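Local coordinates for protein phosphoribosyl-aminoimidazole carboxylase (Aspergillus clavatus, PDB 3K5I) that probably carboxylates 5-aminoimidazole ribonucleotide at the expense of ATP in purine biosynthesis, as an N5-carboxyaminoimidazole ribonucleotide synthetase of the ATP-grasp family, at residues R77-T91 / D98-E112. Residues are numbered along the deposited sequence; the frame is centred on the assembly and turned at random.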
ATOM      1  N   ARG A  77     -14.425  -0.723  29.317  1.00 13.79           N
ATOM      2  CA  ARG A  77     -13.547  -1.081  30.454  1.00 88.80           C
ATOM      3  C   ARG A  77     -12.772  -2.399  30.467  1.00 40.27           C
ATOM      4  O   ARG A  77     -11.548  -2.385  30.549  1.00 26.95           O
ATOM      5  CB  ARG A  77     -14.380  -1.079  31.743  1.00 24.32           C
ATOM      6  CG  ARG A  77     -13.644  -0.869  33.052  1.00 20.41           C
ATOM      7  CD  ARG A  77     -12.634   0.271  32.966  1.00 37.11           C
ATOM      8  NE  ARG A  77     -12.696   0.991  34.227  1.00 11.70           N
ATOM      9  CZ  ARG A  77     -13.316   2.156  34.408  1.00 65.64           C
ATOM     10  NH1 ARG A  77     -13.945   2.904  33.459  1.00 13.54           N
ATOM     11  NH2 ARG A  77     -13.261   2.531  35.664  1.00 29.24           N
ATOM     12  N   GLU A  78     -13.513  -3.510  30.405  1.00 29.61           N
ATOM     13  CA  GLU A  78     -13.010  -4.887  30.383  1.00 36.71           C
ATOM     14  C   GLU A  78     -12.477  -5.399  29.036  1.00 37.52           C
ATOM     15  O   GLU A  78     -11.699  -6.354  28.992  1.00 21.03           O
ATOM     16  CB  GLU A  78     -14.089  -5.858  30.911  1.00 34.21           C
ATOM     17  CG  GLU A  78     -14.312  -5.862  32.451  1.00 66.87           C
ATOM     18  CD  GLU A  78     -13.080  -5.583  33.340  1.00 22.95           C
ATOM     19  OE1 GLU A  78     -12.057  -6.304  33.234  1.00 54.93           O
ATOM     20  OE2 GLU A  78     -13.123  -4.617  34.166  1.00 13.98           O
ATOM     21  N   ALA A  79     -12.915  -4.780  27.938  1.00 23.03           N
ATOM     22  CA  ALA A  79     -12.507  -5.110  26.581  1.00 15.57           C
ATOM     23  C   ALA A  79     -11.156  -4.407  26.439  1.00 24.49           C
ATOM     24  O   ALA A  79     -10.169  -5.043  26.013  1.00 15.69           O
ATOM     25  CB  ALA A  79     -13.550  -4.513  25.626  1.00 11.63           C
ATOM     26  N   VAL A  80     -11.127  -3.133  26.875  1.00  9.19           N
ATOM     27  CA  VAL A  80      -9.919  -2.262  26.878  1.00  8.99           C
ATOM     28  C   VAL A  80      -8.775  -3.019  27.632  1.00 42.70           C
ATOM     29  O   VAL A  80      -7.638  -3.126  27.139  1.00 27.19           O
ATOM     30  CB  VAL A  80     -10.168  -0.716  27.304  1.00 23.49           C
ATOM     31  CG1 VAL A  80      -8.873   0.083  27.488  1.00  7.11           C
ATOM     32  CG2 VAL A  80     -11.162   0.208  26.465  1.00 14.30           C
ATOM     33  N   ARG A  81      -9.093  -3.605  28.800  1.00 21.61           N
ATOM     34  CA  ARG A  81      -8.173  -4.356  29.686  1.00 10.50           C
ATOM     35  C   ARG A  81      -7.691  -5.732  29.175  1.00  6.22           C
ATOM     36  O   ARG A  81      -6.580  -6.196  29.345  1.00 12.15           O
ATOM     37  CB  ARG A  81      -8.934  -4.543  31.010  1.00 69.67           C
ATOM     38  CG  ARG A  81      -8.092  -4.638  32.271  1.00 28.26           C
ATOM     39  CD  ARG A  81      -8.862  -5.018  33.584  1.00 41.80           C
ATOM     40  NE  ARG A  81      -7.941  -4.851  34.711  1.00 99.75           N
ATOM     41  CZ  ARG A  81      -7.779  -3.730  35.413  1.00 99.75           C
ATOM     42  NH1 ARG A  81      -6.896  -3.683  36.404  1.00 71.35           N
ATOM     43  NH2 ARG A  81      -8.500  -2.649  35.153  1.00 47.40           N
ATOM     44  N   GLN A  82      -8.603  -6.422  28.535  1.00  8.61           N
ATOM     45  CA  GLN A  82      -8.260  -7.666  27.911  1.00 28.66           C
ATOM     46  C   GLN A  82      -7.248  -7.263  26.808  1.00 34.50           C
ATOM     47  O   GLN A  82      -6.115  -7.726  26.817  1.00 20.02           O
ATOM     48  CB  GLN A  82      -9.519  -8.254  27.253  1.00 26.90           C
ATOM     49  CG  GLN A  82      -9.157  -9.481  26.448  1.00 99.75           C
ATOM     50  CD  GLN A  82      -8.539 -10.526  27.350  1.00 17.24           C
ATOM     51  OE1 GLN A  82      -8.833 -10.544  28.549  1.00 77.96           O
ATOM     52  NE2 GLN A  82      -7.697 -11.421  26.785  1.00 20.20           N
ATOM     53  N   LEU A  83      -7.597  -6.394  25.858  1.00 27.35           N
ATOM     54  CA  LEU A  83      -6.606  -6.036  24.822  1.00 29.76           C
ATOM     55  C   LEU A  83      -5.206  -5.792  25.337  1.00 18.50           C
ATOM     56  O   LEU A  83      -4.172  -6.256  24.830  1.00 22.89           O
ATOM     57  CB  LEU A  83      -6.927  -4.730  24.114  1.00 28.97           C
ATOM     58  CG  LEU A  83      -5.973  -4.316  22.969  1.00 28.66           C
ATOM     59  CD1 LEU A  83      -6.301  -5.052  21.653  1.00 11.96           C
ATOM     60  CD2 LEU A  83      -6.193  -2.794  22.749  1.00 17.56           C
ATOM     61  N   ALA A  84      -5.184  -5.003  26.384  1.00 22.11           N
ATOM     62  CA  ALA A  84      -3.900  -4.679  27.005  1.00 23.97           C
ATOM     63  C   ALA A  84      -3.120  -5.832  27.655  1.00 99.75           C
ATOM     64  O   ALA A  84      -1.885  -5.811  27.772  1.00 22.08           O
ATOM     65  CB  ALA A  84      -4.218  -3.683  28.037  1.00  7.02           C
ATOM     66  N   LYS A  85      -3.845  -6.838  28.127  1.00 65.30           N
ATOM     67  CA  LYS A  85      -3.183  -7.962  28.770  1.00 44.20           C
ATOM     68  C   LYS A  85      -2.610  -8.901  27.699  1.00 58.05           C
ATOM     69  O   LYS A  85      -2.177 -10.032  27.942  1.00 27.19           O
ATOM     70  CB  LYS A  85      -4.234  -8.790  29.550  0.50  1.00           C
ATOM     71  CG  LYS A  85      -4.998  -8.136  30.695  0.50 13.94           C
ATOM     72  CD  LYS A  85      -4.437  -8.395  32.099  0.50 23.07           C
ATOM     73  CE  LYS A  85      -4.671  -7.185  33.030  0.50  8.74           C
ATOM     74  NZ  LYS A  85      -4.655  -7.481  34.502  0.50 99.75           N
ATOM     75  N   THR A  86      -2.601  -8.437  26.460  1.00 20.00           N
ATOM     76  CA  THR A  86      -2.097  -9.367  25.471  1.00 62.04           C
ATOM     77  C   THR A  86      -1.225  -8.652  24.455  1.00 18.23           C
ATOM     78  O   THR A  86      -0.973  -9.111  23.352  1.00 50.41           O
ATOM     79  CB  THR A  86      -3.309 -10.101  24.820  1.00 35.76           C
ATOM     80  OG1 THR A  86      -4.217  -9.171  24.209  1.00 40.36           O
ATOM     81  CG2 THR A  86      -4.084 -10.820  25.875  1.00 37.43           C
ATOM     82  N   CYS A  87      -0.747  -7.493  24.848  1.00 43.88           N
ATOM     83  CA  CYS A  87       0.019  -6.860  23.827  1.00 18.43           C
ATOM     84  C   CYS A  87       1.145  -6.050  24.456  1.00 46.80           C
ATOM     85  O   CYS A  87       1.063  -5.636  25.606  1.00 21.68           O
ATOM     86  CB  CYS A  87      -0.986  -6.050  22.945  1.00 22.61           C
ATOM     87  SG  CYS A  87      -1.286  -4.401  23.687  1.00 25.24           S
ATOM     88  N   ASP A  88       2.226  -5.839  23.714  1.00 27.12           N
ATOM     89  CA  ASP A  88       3.276  -5.055  24.318  1.00 30.29           C
ATOM     90  C   ASP A  88       3.100  -3.569  24.317  1.00 53.27           C
ATOM     91  O   ASP A  88       3.822  -2.957  25.084  1.00 22.13           O
ATOM     92  CB  ASP A  88       4.663  -5.458  23.861  1.00 17.29           C
ATOM     93  CG  ASP A  88       4.813  -6.942  23.943  1.00 99.75           C
ATOM     94  OD1 ASP A  88       4.914  -7.545  25.054  1.00 30.65           O
ATOM     95  OD2 ASP A  88       4.666  -7.428  22.807  1.00 24.46           O
ATOM     96  N   VAL A  89       2.231  -2.982  23.495  1.00 55.95           N
ATOM     97  CA  VAL A  89       2.065  -1.521  23.529  1.00 23.69           C
ATOM     98  C   VAL A  89       0.656  -1.352  23.048  1.00 30.08           C
ATOM     99  O   VAL A  89       0.162  -2.020  22.149  1.00 18.99           O
ATOM    100  CB  VAL A  89       3.085  -0.658  22.752  1.00 28.09           C
ATOM    101  CG1 VAL A  89       3.154  -1.136  21.315  1.00 13.65           C
ATOM    102  CG2 VAL A  89       2.741   0.836  22.845  1.00  7.74           C
ATOM    103  N   VAL A  90      -0.016  -0.476  23.759  1.00 15.41           N
ATOM    104  CA  VAL A  90      -1.408  -0.234  23.401  1.00 12.42           C
ATOM    105  C   VAL A  90      -1.531   1.148  22.775  1.00 99.75           C
ATOM    106  O   VAL A  90      -1.095   2.134  23.338  1.00 10.94           O
ATOM    107  CB  VAL A  90      -2.333  -0.389  24.621  1.00 57.73           C
ATOM    108  CG1 VAL A  90      -3.713   0.216  24.295  1.00  6.53           C
ATOM    109  CG2 VAL A  90      -2.403  -1.887  24.993  1.00  1.16           C
ATOM    110  N   THR A  91      -2.103   1.259  21.591  1.00  8.35           N
ATOM    111  CA  THR A  91      -2.198   2.603  21.014  1.00 32.53           C
ATOM    112  C   THR A  91      -3.652   2.841  20.620  1.00 32.11           C
ATOM    113  O   THR A  91      -4.524   1.993  20.849  1.00 19.70           O
ATOM    114  CB  THR A  91      -1.163   2.871  19.866  1.00 13.20           C
ATOM    115  OG1 THR A  91      -1.188   4.281  19.559  1.00 15.07           O
ATOM    116  CG2 THR A  91      -1.396   1.998  18.586  1.00 10.66           C
ATOM    117  N   ASP A  98     -11.779   4.421  26.546  1.00 16.11           N
ATOM    118  CA  ASP A  98     -11.906   4.493  27.984  1.00  9.04           C
ATOM    119  C   ASP A  98     -10.527   4.687  28.559  1.00  9.35           C
ATOM    120  O   ASP A  98      -9.804   3.736  28.784  1.00 18.35           O
ATOM    121  CB  ASP A  98     -12.690   3.262  28.477  1.00  8.36           C
ATOM    122  CG  ASP A  98     -12.809   3.191  29.962  1.00 99.75           C
ATOM    123  OD1 ASP A  98     -12.221   4.114  30.527  1.00 19.59           O
ATOM    124  OD2 ASP A  98     -13.456   2.285  30.539  1.00 17.52           O
ATOM    125  N   THR A  99     -10.164   5.932  28.833  1.00 13.29           N
ATOM    126  CA  THR A  99      -8.855   6.193  29.410  1.00 10.71           C
ATOM    127  C   THR A  99      -8.709   5.791  30.874  1.00 22.63           C
ATOM    128  O   THR A  99      -7.603   5.860  31.404  1.00 15.54           O
ATOM    129  CB  THR A  99      -8.485   7.666  29.186  1.00 16.61           C
ATOM    130  OG1 THR A  99      -9.266   8.528  30.038  1.00 23.22           O
ATOM    131  CG2 THR A  99      -8.901   7.905  27.729  1.00 19.70           C
ATOM    132  N   TYR A 100      -9.816   5.391  31.503  1.00 19.20           N
ATOM    133  CA  TYR A 100      -9.781   4.969  32.914  1.00 31.12           C
ATOM    134  C   TYR A 100      -9.308   3.529  32.986  1.00 14.20           C
ATOM    135  O   TYR A 100      -8.417   3.196  33.771  1.00 14.65           O
ATOM    136  CB  TYR A 100     -11.132   5.193  33.573  1.00 14.99           C
ATOM    137  CG  TYR A 100     -11.387   6.679  33.674  1.00 43.21           C
ATOM    138  CD1 TYR A 100     -10.952   7.412  34.780  1.00 22.86           C
ATOM    139  CD2 TYR A 100     -12.043   7.343  32.662  1.00 56.54           C
ATOM    140  CE1 TYR A 100     -11.170   8.767  34.856  1.00 25.18           C
ATOM    141  CE2 TYR A 100     -12.307   8.683  32.739  1.00 17.31           C
ATOM    142  CZ  TYR A 100     -11.831   9.417  33.818  1.00 53.07           C
ATOM    143  OH  TYR A 100     -12.187  10.736  33.947  1.00 15.40           O
ATOM    144  N   ALA A 101      -9.837   2.707  32.088  1.00 17.47           N
ATOM    145  CA  ALA A 101      -9.390   1.326  32.004  1.00 18.89           C
ATOM    146  C   ALA A 101      -7.902   1.448  31.690  1.00 25.70           C
ATOM    147  O   ALA A 101      -7.121   0.666  32.204  1.00 33.41           O
ATOM    148  CB  ALA A 101     -10.005   0.603  30.794  1.00 10.72           C
ATOM    149  N   LEU A 102      -7.495   2.359  30.806  1.00 17.56           N
ATOM    150  CA  LEU A 102      -6.065   2.538  30.456  1.00 11.71           C
ATOM    151  C   LEU A 102      -5.163   2.951  31.635  1.00 34.25           C
ATOM    152  O   LEU A 102      -4.035   2.449  31.759  1.00 12.42           O
ATOM    153  CB  LEU A 102      -5.827   3.532  29.319  1.00 10.76           C
ATOM    154  CG  LEU A 102      -6.187   3.308  27.832  1.00 41.85           C
ATOM    155  CD1 LEU A 102      -5.951   4.544  26.924  1.00  1.00           C
ATOM    156  CD2 LEU A 102      -5.541   2.081  27.212  1.00 11.92           C
ATOM    157  N   GLU A 103      -5.651   3.852  32.498  1.00 10.59           N
ATOM    158  CA  GLU A 103      -4.895   4.249  33.693  1.00 14.02           C
ATOM    159  C   GLU A 103      -4.789   2.959  34.580  1.00 15.04           C
ATOM    160  O   GLU A 103      -3.787   2.672  35.206  1.00 24.75           O
ATOM    161  CB  GLU A 103      -5.671   5.358  34.419  1.00  6.36           C
ATOM    162  CG  GLU A 103      -5.067   5.879  35.767  1.00 26.84           C
ATOM    163  CD  GLU A 103      -5.921   6.987  36.431  1.00 18.07           C
ATOM    164  OE1 GLU A 103      -7.108   7.093  35.977  1.00 20.58           O
ATOM    165  OE2 GLU A 103      -5.427   7.718  37.343  1.00 50.21           O
ATOM    166  N   GLU A 104      -5.836   2.149  34.608  1.00 22.62           N
ATOM    167  CA  GLU A 104      -5.817   0.965  35.421  1.00 23.21           C
ATOM    168  C   GLU A 104      -4.798  -0.037  34.995  1.00 29.58           C
ATOM    169  O   GLU A 104      -4.205  -0.737  35.827  1.00 50.64           O
ATOM    170  CB  GLU A 104      -7.097   0.190  35.225  1.00 22.64           C
ATOM    171  CG  GLU A 104      -7.751  -0.332  36.470  1.00 71.05           C
ATOM    172  CD  GLU A 104      -9.233  -0.058  36.355  1.00 67.67           C
ATOM    173  OE1 GLU A 104      -9.753   0.743  37.158  1.00 99.75           O
ATOM    174  OE2 GLU A 104      -9.865  -0.587  35.413  1.00 99.75           O
ATOM    175  N   VAL A 105      -4.641  -0.140  33.684  1.00 25.99           N
ATOM    176  CA  VAL A 105      -3.696  -1.132  33.191  1.00 19.03           C
ATOM    177  C   VAL A 105      -2.299  -0.623  32.868  1.00 15.87           C
ATOM    178  O   VAL A 105      -1.468  -1.381  32.344  1.00 28.63           O
ATOM    179  CB  VAL A 105      -4.318  -2.032  32.121  1.00 48.41           C
ATOM    180  CG1 VAL A 105      -5.352  -2.943  32.794  1.00 30.59           C
ATOM    181  CG2 VAL A 105      -4.972  -1.176  31.035  1.00 31.83           C
ATOM    182  N   ALA A 106      -2.081   0.660  33.188  1.00 36.40           N
ATOM    183  CA  ALA A 106      -0.809   1.326  32.948  1.00 20.57           C
ATOM    184  C   ALA A 106       0.395   0.511  33.456  1.00 38.50           C
ATOM    185  O   ALA A 106       1.500   0.564  32.938  1.00 29.45           O
ATOM    186  CB  ALA A 106      -0.862   2.699  33.501  1.00 16.38           C
ATOM    187  N   SER A 107       0.164  -0.299  34.473  1.00 32.14           N
ATOM    188  CA  SER A 107       1.191  -1.148  35.051  1.00 19.08           C
ATOM    189  C   SER A 107       1.486  -2.460  34.305  1.00 28.61           C
ATOM    190  O   SER A 107       2.485  -3.130  34.580  1.00 99.75           O
ATOM    191  CB  SER A 107       0.681  -1.511  36.449  1.00 59.23           C
ATOM    192  OG  SER A 107      -0.162  -0.475  36.936  1.00 38.69           O
ATOM    193  N   GLU A 108       0.601  -2.836  33.388  1.00 33.30           N
ATOM    194  CA  GLU A 108       0.739  -4.084  32.620  1.00 43.50           C
ATOM    195  C   GLU A 108       1.193  -4.019  31.146  1.00 99.75           C
ATOM    196  O   GLU A 108       1.480  -5.035  30.493  1.00 36.33           O
ATOM    197  CB  GLU A 108      -0.552  -4.898  32.819  1.00 19.32           C
ATOM    198  CG  GLU A 108      -0.560  -5.755  34.122  1.00 79.37           C
ATOM    199  CD  GLU A 108      -1.384  -5.225  35.316  1.00 50.53           C
ATOM    200  OE1 GLU A 108      -1.553  -5.976  36.309  1.00 99.75           O
ATOM    201  OE2 GLU A 108      -1.859  -4.063  35.295  1.00 99.75           O
ATOM    202  N   VAL A 109       1.287  -2.804  30.618  1.00  9.06           N
ATOM    203  CA  VAL A 109       1.687  -2.613  29.246  1.00 22.60           C
ATOM    204  C   VAL A 109       2.012  -1.131  29.093  1.00 19.82           C
ATOM    205  O   VAL A 109       1.585  -0.271  29.895  1.00 34.70           O
ATOM    206  CB  VAL A 109       0.534  -2.987  28.316  1.00 99.75           C
ATOM    207  CG1 VAL A 109      -0.590  -2.012  28.575  1.00 19.50           C
ATOM    208  CG2 VAL A 109       0.993  -3.015  26.850  1.00 49.29           C
ATOM    209  N   LYS A 110       2.801  -0.844  28.069  1.00 12.45           N
ATOM    210  CA  LYS A 110       3.144   0.563  27.776  1.00  8.56           C
ATOM    211  C   LYS A 110       1.961   1.144  27.023  1.00 47.44           C
ATOM    212  O   LYS A 110       1.236   0.413  26.317  1.00 17.74           O
ATOM    213  CB  LYS A 110       4.342   0.718  26.821  1.00 12.02           C
ATOM    214  CG  LYS A 110       5.731   0.453  27.391  1.00 49.54           C
ATOM    215  CD  LYS A 110       6.424  -0.525  26.428  1.00 41.40           C
ATOM    216  CE  LYS A 110       7.969  -0.474  26.398  1.00 99.75           C
ATOM    217  NZ  LYS A 110       8.614  -1.519  25.503  1.00 99.75           N
ATOM    218  N   ILE A 111       1.788   2.456  27.172  1.00 13.55           N
ATOM    219  CA  ILE A 111       0.663   3.075  26.455  1.00 31.99           C
ATOM    220  C   ILE A 111       1.167   4.230  25.634  1.00  9.99           C
ATOM    221  O   ILE A 111       1.715   5.157  26.181  1.00 18.83           O
ATOM    222  CB  ILE A 111      -0.535   3.530  27.337  1.00 44.96           C
ATOM    223  CG1 ILE A 111      -1.011   2.351  28.241  1.00 35.61           C
ATOM    224  CG2 ILE A 111      -1.630   4.233  26.417  1.00 18.88           C
ATOM    225  CD1 ILE A 111      -1.737   2.673  29.644  1.00 10.57           C
ATOM    226  N   GLU A 112       0.945   4.228  24.330  1.00 33.08           N
ATOM    227  CA  GLU A 112       1.448   5.367  23.573  1.00 21.90           C
ATOM    228  C   GLU A 112       0.475   5.714  22.437  1.00  8.98           C
ATOM    229  O   GLU A 112       0.101   4.865  21.621  1.00 13.53           O
ATOM    230  CB  GLU A 112       2.836   4.996  23.011  1.00 20.31           C
ATOM    231  CG  GLU A 112       3.983   4.657  24.010  1.00 22.88           C
ATOM    232  CD  GLU A 112       4.393   5.814  24.928  1.00 23.24           C
ATOM    233  OE1 GLU A 112       3.831   6.911  24.841  1.00 21.63           O
ATOM    234  OE2 GLU A 112       5.267   5.643  25.795  1.00 44.25           O
TER
HETATM  235  O   HOH W   1       1.130  -7.105  28.764  1.00 30.84           O
HETATM  236  O   HOH W   2       5.079  -3.221  28.129  1.00 29.31           O
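Arg77 bends over the start of helix 99-105, and the edge of its guanidinium meets Asp98: NH1 lies 3.0 Å from OD2, on its syn lone pair. The bond is nearly straight (161°), although guanidinium and carboxylate planes are turned 65° apart. Tyr100 CB sits over one guanidinium face. Asp98 also N-caps the helix, OD1 accepting from Tyr100 N and Ala101 N. Glu104 extends the network, its OE2 facing Arg81 NH2 in a salt bridge whose exact geometry is doubtful and forming a weak one to Arg77 NE, 3.5 Å from OE2. Val105 CG1 lies over the centre of the Arg81 guanidinium, covering one face.

Alongside the salt-bridge network, Val80 CG1 packs on Ala101 CB (3.5 Å) and, crossing at about a right angle, on Leu102 CD2. Ala84 CB meets Val105 CG2 and Val109 CG1, each at 4.0 Å, and Val109 CG1 continues to Val90 CG2. Parallel strand bonds follow, Val90 N to Lys110 O (3.0 Å) and Glu112 N to Val90 O; Thr91 OG1 bonds to Glu112 O at a doubtfully short modelled distance and also pairs with His311.

The helices cross at -39°, their axes 8.6 Å apart. Strand 89-92, helix 99-105 and strand 110-111 form a beta-alpha-beta unit at one edge of the five-stranded parallel sheet of the preATP-grasp domain; strand 26-30 flanks strand 89-92, and helix 115-121 contacts helix 99-105 through Trp115 and Ile118.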